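Local coordinates for DNA ligase (Archaeoglobus fulgidus, PDB 3GDE), which is an ATP-dependent DNA ligase that probably seals nicks in double-stranded DNA during replication, recombination and repair, through an enzyme-adenylate intermediate, at residues Leu317-Arg322 and Lys328-Ile333. Residues are numbered along the deposited sequence; the frame is centred on the assembly and turned at random.
Sequences LRRFRR and KMVEKI
Arg319 reaches across to the C-terminal end of the neighbouring helix, where its NH1 donates a hydrogen bond of 2.8 Å to the backbone O of Ile333. The bond is fairly straight (153°), and the acceptor, 10° out of the guanidinium plane, sits at the group's edge. Ile333 is the first residue past the helix to leave helical backbone angles, so the bond ties down the chain where the helix ends. The other terminal nitrogen, NH2, makes a salt bridge with Asp283 and a hydrogen bond to Ala280 O; together these three partners fix the rotation of the guanidinium. Over one of its faces passes the backbone of Val330, with CA 3.7 Å above the plane and toward the rim, while Val330 CG2 touches NH2.

Helices 313-321 and 327-332 form an antiparallel helical hairpin within the adenylation domain, joined by a short connection, part of which is not modelled. The axes of the two segments run antiparallel at 171° and approach to 10.2 Å at their closest, a spacing bridged by bent side chains. A lysine in place of Arg319 would probably be unable to hold Ile333 O, Ala280 O and Asp283 together, leaving at least one without its mate.

Van der Waals contacts make up the rest of the interface. The aliphatic part of Arg319 slides past Ile333 in the opposite direction, CD lying 3.7 Å from Ile333 CB. Met329, folded at chi2 and chi3, makes carbon-to-carbonyl-oxygen contacts: its methyl CE turns onto the last turn of the opposing helix, 3.4 Å from Arg318 O, and its CG meets Arg322 O. On the same flank Ile333 CD1 packs against Arg318 CB at 3.9 Å.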
ATOM      1  N   LEU A 317      10.854  11.819  -1.645  1.00 35.11           N
ATOM      2  CA  LEU A 317      10.085  11.200  -0.569  1.00 36.11           C
ATOM      3  C   LEU A 317       9.953  12.122   0.644  1.00 37.06           C
ATOM      4  O   LEU A 317       8.896  12.159   1.265  1.00 37.09           O
ATOM      5  CB  LEU A 317      10.663   9.826  -0.171  1.00 35.39           C
ATOM      6  CG  LEU A 317      10.624   8.691  -1.208  1.00 34.80           C
ATOM      7  CD1 LEU A 317      11.233   7.412  -0.633  1.00 32.49           C
ATOM      8  CD2 LEU A 317       9.202   8.429  -1.766  1.00 32.62           C
ATOM      9  N   ARG A 318      11.020  12.860   0.969  1.00 38.55           N
ATOM     10  CA  ARG A 318      10.975  13.885   2.030  1.00 40.19           C
ATOM     11  C   ARG A 318       9.935  14.968   1.773  1.00 40.46           C
ATOM     12  O   ARG A 318       9.234  15.381   2.691  1.00 40.77           O
ATOM     13  CB  ARG A 318      12.333  14.549   2.224  1.00 40.29           C
ATOM     14  CG  ARG A 318      13.297  13.735   3.050  1.00 43.61           C
ATOM     15  CD  ARG A 318      14.247  14.630   3.831  1.00 48.30           C
ATOM     16  NE  ARG A 318      15.568  14.016   3.937  1.00 51.62           N
ATOM     17  CZ  ARG A 318      16.573  14.251   3.096  1.00 53.80           C
ATOM     18  NH1 ARG A 318      16.421  15.107   2.090  1.00 55.41           N
ATOM     19  NH2 ARG A 318      17.740  13.639   3.268  1.00 54.74           N
ATOM     20  N   ARG A 319       9.861  15.432   0.528  1.00 41.33           N
ATOM     21  CA  ARG A 319       8.819  16.362   0.099  1.00 42.22           C
ATOM     22  C   ARG A 319       7.446  15.748   0.341  1.00 43.30           C
ATOM     23  O   ARG A 319       6.569  16.402   0.899  1.00 43.50           O
ATOM     24  CB  ARG A 319       8.972  16.724  -1.387  1.00 41.88           C
ATOM     25  CG  ARG A 319      10.169  17.615  -1.741  1.00 40.71           C
ATOM     26  CD  ARG A 319       9.992  19.070  -1.292  1.00 38.76           C
ATOM     27  NE  ARG A 319       8.669  19.580  -1.628  1.00 38.04           N
ATOM     28  CZ  ARG A 319       8.378  20.306  -2.698  1.00 36.53           C
ATOM     29  NH1 ARG A 319       9.320  20.655  -3.558  1.00 36.77           N
ATOM     30  NH2 ARG A 319       7.129  20.696  -2.899  1.00 37.39           N
ATOM     31  N   PHE A 320       7.277  14.491  -0.077  1.00 44.76           N
ATOM     32  CA  PHE A 320       6.036  13.730   0.136  1.00 46.27           C
ATOM     33  C   PHE A 320       5.648  13.647   1.614  1.00 47.95           C
ATOM     34  O   PHE A 320       4.467  13.715   1.940  1.00 48.26           O
ATOM     35  CB  PHE A 320       6.150  12.311  -0.450  1.00 45.54           C
ATOM     36  CG  PHE A 320       6.082  12.247  -1.963  1.00 43.99           C
ATOM     37  CD1 PHE A 320       6.005  11.014  -2.605  1.00 42.19           C
ATOM     38  CD2 PHE A 320       6.082  13.401  -2.741  1.00 42.62           C
ATOM     39  CE1 PHE A 320       5.946  10.928  -3.987  1.00 41.49           C
ATOM     40  CE2 PHE A 320       6.024  13.330  -4.135  1.00 41.97           C
ATOM     41  CZ  PHE A 320       5.958  12.087  -4.759  1.00 42.83           C
ATOM     42  N   ARG A 321       6.640  13.495   2.494  1.00 50.13           N
ATOM     43  CA  ARG A 321       6.409  13.512   3.945  1.00 52.67           C
ATOM     44  C   ARG A 321       5.916  14.874   4.426  1.00 53.45           C
ATOM     45  O   ARG A 321       4.910  14.941   5.133  1.00 53.97           O
ATOM     46  CB  ARG A 321       7.661  13.106   4.725  1.00 52.50           C
ATOM     47  CG  ARG A 321       7.947  11.621   4.702  1.00 53.90           C
ATOM     48  CD  ARG A 321       9.037  11.218   5.704  1.00 54.69           C
ATOM     49  NE  ARG A 321       8.597  11.197   7.106  1.00 59.39           N
ATOM     50  CZ  ARG A 321       7.422  10.745   7.558  1.00 61.35           C
ATOM     51  NH1 ARG A 321       6.507  10.239   6.731  1.00 61.46           N
ATOM     52  NH2 ARG A 321       7.164  10.791   8.864  1.00 61.87           N
ATOM     53  N   ARG A 322       6.634  15.934   4.038  1.00 54.70           N
ATOM     54  CA  ARG A 322       6.268  17.360   4.252  1.00 55.75           C
ATOM     55  C   ARG A 322       7.368  18.169   4.946  1.00 56.00           C
ATOM     56  O   ARG A 322       7.181  19.345   5.280  1.00 56.49           O
ATOM     57  CB  ARG A 322       4.937  17.528   4.993  1.00 55.98           C
ATOM     58  CG  ARG A 322       3.725  17.641   4.086  1.00 57.79           C
ATOM     59  CD  ARG A 322       2.433  17.439   4.863  1.00 61.55           C
ATOM     60  NE  ARG A 322       2.458  18.098   6.172  1.00 63.92           N
ATOM     61  CZ  ARG A 322       2.496  17.460   7.342  1.00 65.23           C
ATOM     62  NH1 ARG A 322       2.509  16.132   7.388  1.00 65.65           N
ATOM     63  NH2 ARG A 322       2.519  18.157   8.473  1.00 66.10           N
ATOM     64  N   LYS A 328       8.798  25.840   3.140  1.00 62.61           N
ATOM     65  CA  LYS A 328      10.227  25.672   3.398  1.00 62.14           C
ATOM     66  C   LYS A 328      10.820  24.543   2.554  1.00 61.44           C
ATOM     67  O   LYS A 328      11.960  24.625   2.099  1.00 61.22           O
ATOM     68  CB  LYS A 328      10.454  25.372   4.883  1.00 62.21           C
ATOM     69  CG  LYS A 328      11.821  25.782   5.408  1.00 63.28           C
ATOM     70  CD  LYS A 328      11.807  27.217   5.948  1.00 64.75           C
ATOM     71  CE  LYS A 328      13.166  27.625   6.508  1.00 65.38           C
ATOM     72  NZ  LYS A 328      13.656  26.710   7.586  1.00 65.78           N
ATOM     73  N   MET A 329      10.024  23.495   2.356  1.00 60.85           N
ATOM     74  CA  MET A 329      10.424  22.311   1.597  1.00 60.10           C
ATOM     75  C   MET A 329      10.583  22.585   0.104  1.00 59.13           C
ATOM     76  O   MET A 329      11.467  22.018  -0.542  1.00 59.04           O
ATOM     77  CB  MET A 329       9.427  21.173   1.830  1.00 60.43           C
ATOM     78  CG  MET A 329       9.442  20.640   3.250  1.00 61.73           C
ATOM     79  SD  MET A 329      11.061  19.975   3.694  1.00 66.04           S
ATOM     80  CE  MET A 329      10.931  18.327   3.000  1.00 64.56           C
ATOM     81  N   VAL A 330       9.735  23.459  -0.436  1.00 58.08           N
ATOM     82  CA  VAL A 330       9.842  23.871  -1.840  1.00 57.19           C
ATOM     83  C   VAL A 330      11.206  24.517  -2.115  1.00 56.61           C
ATOM     84  O   VAL A 330      11.747  24.384  -3.218  1.00 56.46           O
ATOM     85  CB  VAL A 330       8.682  24.825  -2.270  1.00 57.21           C
ATOM     86  CG1 VAL A 330       8.840  25.272  -3.720  1.00 56.95           C
ATOM     87  CG2 VAL A 330       7.334  24.150  -2.091  1.00 56.83           C
ATOM     88  N   GLU A 331      11.755  25.193  -1.104  1.00 55.72           N
ATOM     89  CA  GLU A 331      13.045  25.881  -1.233  1.00 55.03           C
ATOM     90  C   GLU A 331      14.237  24.936  -1.086  1.00 53.90           C
ATOM     91  O   GLU A 331      15.136  24.948  -1.928  1.00 53.99           O
ATOM     92  CB  GLU A 331      13.160  27.058  -0.245  1.00 55.30           C
ATOM     93  CG  GLU A 331      11.987  28.048  -0.265  1.00 56.76           C
ATOM     94  CD  GLU A 331      11.668  28.592  -1.658  1.00 59.40           C
ATOM     95  OE1 GLU A 331      12.572  29.175  -2.304  1.00 60.15           O
ATOM     96  OE2 GLU A 331      10.501  28.444  -2.099  1.00 60.26           O
ATOM     97  N   LYS A 332      14.244  24.139  -0.015  1.00 52.36           N
ATOM     98  CA  LYS A 332      15.279  23.122   0.217  1.00 51.05           C
ATOM     99  C   LYS A 332      15.381  22.134  -0.944  1.00 49.54           C
ATOM    100  O   LYS A 332      16.467  21.906  -1.486  1.00 49.39           O
ATOM    101  CB  LYS A 332      15.005  22.342   1.515  1.00 51.39           C
ATOM    102  CG  LYS A 332      15.861  22.742   2.725  1.00 53.09           C
ATOM    103  CD  LYS A 332      17.343  22.336   2.564  1.00 55.06           C
ATOM    104  CE  LYS A 332      17.620  20.893   3.002  1.00 55.60           C
ATOM    105  NZ  LYS A 332      17.681  20.734   4.486  1.00 56.11           N
ATOM    106  N   ILE A 333      14.237  21.567  -1.323  1.00 47.55           N
ATOM    107  CA  ILE A 333      14.179  20.483  -2.305  1.00 45.56           C
ATOM    108  C   ILE A 333      13.283  20.889  -3.482  1.00 44.57           C
ATOM    109  O   ILE A 333      12.079  20.618  -3.463  1.00 44.36           O
ATOM    110  CB  ILE A 333      13.655  19.152  -1.661  1.00 45.21           C
ATOM    111  CG1 ILE A 333      14.324  18.892  -0.304  1.00 44.97           C
ATOM    112  CG2 ILE A 333      13.818  17.976  -2.612  1.00 44.20           C
ATOM    113  CD1 ILE A 333      13.625  17.850   0.554  1.00 45.23           C
TER